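PDB 4GQW: CBS domain-containing protein CBSX1, chloroplastic from Arabidopsis thaliana, which is a chloroplast protein built on a pair of CBS domains and probably acts as a regulator of thioredoxins. Local coordinates for residues G3-V7 against G8-T12. Numbering follows the deposited sequence.
Sequences GVYTV and GEFMT
Y5 meets F10 through its ring: CD1 lies 4.1 Å from CE2 of F10, the two side chains slanting past one another. The edge of the Y5 ring also faces the carboxylate of E9, whose OE1 sits 3.5 Å from Y5 CA.

T6 is where the chain starts to turn. Its backbone N donates to E9 OE1 at 3.1 Å, a nearly straight bond (N-H...O 169°) that arrives from above the carboxylate plane. The glutamate gets there because its chain runs extended beyond CG (chi2 178°), back across the threonine at a slant, with CG 3.2 Å from T6 OG1. A water joins that hydroxyl to E9 OE2, the second link being weak. T6 O in turn accepts E9 N at 3.2 Å, so backbone and carboxylate tie the same two residues together in both directions.

V7 carries the turn on. Its carbonyl O takes F10 N at 3.1 Å and, weakly, M11 N, while CG1 touches M11 CB at 4.2 Å. The V7 side chain is buried against T102, A107 and V121, and M11 also packs on V121, fixing the turn to the second CBS repeat.

T6 N held by E9 three residues on is the glutamate half of a capping box, here on the turn that leads into strand 12-13, an edge strand of its sheet within this chain of the CBS-pair fold.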
# COMPACT_ATOMS: atom_id res chain seq x y z
N GLY A 3 21.17 -0.55 -20.34
CA GLY A 3 19.79 -0.85 -20.00
C GLY A 3 18.84 -0.43 -21.11
O GLY A 3 18.76 0.74 -21.47
N VAL A 4 18.11 -1.40 -21.64
CA VAL A 4 17.24 -1.16 -22.78
C VAL A 4 15.79 -0.90 -22.35
O VAL A 4 15.04 -0.23 -23.05
CB VAL A 4 17.31 -2.31 -23.79
CG1 VAL A 4 18.58 -2.19 -24.63
CG2 VAL A 4 17.26 -3.65 -23.08
N TYR A 5 15.41 -1.43 -21.19
CA TYR A 5 14.09 -1.14 -20.62
C TYR A 5 14.16 0.16 -19.82
O TYR A 5 15.10 0.38 -19.06
CB TYR A 5 13.61 -2.27 -19.71
CG TYR A 5 13.46 -3.62 -20.39
CD1 TYR A 5 12.37 -3.89 -21.21
CD2 TYR A 5 14.39 -4.62 -20.18
CE1 TYR A 5 12.23 -5.13 -21.82
CE2 TYR A 5 14.26 -5.86 -20.79
CZ TYR A 5 13.18 -6.10 -21.61
OH TYR A 5 13.05 -7.33 -22.21
N THR A 6 13.16 1.01 -20.00
CA THR A 6 13.13 2.29 -19.30
C THR A 6 11.96 2.39 -18.32
O THR A 6 10.98 1.66 -18.42
CB THR A 6 13.08 3.48 -20.27
OG1 THR A 6 11.90 3.38 -21.08
CG2 THR A 6 14.30 3.47 -21.17
N VAL A 7 12.08 3.32 -17.38
CA VAL A 7 11.06 3.53 -16.35
C VAL A 7 9.75 3.99 -16.97
O VAL A 7 8.67 3.57 -16.55
CB VAL A 7 11.55 4.57 -15.32
CG1 VAL A 7 10.42 5.00 -14.40
CG2 VAL A 7 12.71 4.00 -14.51
N GLY A 8 9.84 4.82 -18.00
CA GLY A 8 8.67 5.34 -18.69
C GLY A 8 7.83 4.27 -19.36
O GLY A 8 6.68 4.52 -19.71
N GLU A 9 8.39 3.08 -19.53
CA GLU A 9 7.67 1.99 -20.17
C GLU A 9 6.78 1.22 -19.20
O GLU A 9 5.84 0.54 -19.62
CB GLU A 9 8.63 1.02 -20.85
CG GLU A 9 9.36 1.62 -22.04
CD GLU A 9 10.34 0.65 -22.65
OE1 GLU A 9 11.01 -0.09 -21.90
OE2 GLU A 9 10.44 0.62 -23.90
N PHE A 10 7.08 1.31 -17.91
CA PHE A 10 6.35 0.50 -16.93
C PHE A 10 5.80 1.29 -15.75
O PHE A 10 5.21 0.72 -14.84
CB PHE A 10 7.24 -0.64 -16.45
CG PHE A 10 7.63 -1.60 -17.53
CD1 PHE A 10 6.77 -2.62 -17.92
CD2 PHE A 10 8.85 -1.48 -18.18
CE1 PHE A 10 7.11 -3.50 -18.92
CE2 PHE A 10 9.20 -2.36 -19.18
CZ PHE A 10 8.34 -3.37 -19.55
N MET A 11 5.98 2.61 -15.77
CA MET A 11 5.53 3.45 -14.68
C MET A 11 4.02 3.66 -14.73
O MET A 11 3.36 3.21 -15.66
CB MET A 11 6.22 4.81 -14.73
CG MET A 11 5.69 5.70 -15.83
SD MET A 11 6.54 7.28 -15.94
CE MET A 11 5.60 8.05 -17.25
N THR A 12 3.49 4.35 -13.73
CA THR A 12 2.09 4.75 -13.76
C THR A 12 1.98 6.12 -14.42
O THR A 12 2.58 7.09 -13.97
CB THR A 12 1.48 4.81 -12.34
OG1 THR A 12 1.69 3.55 -11.68
CG2 THR A 12 -0.01 5.09 -12.42
O HOH W 1 12.27 2.82 -23.84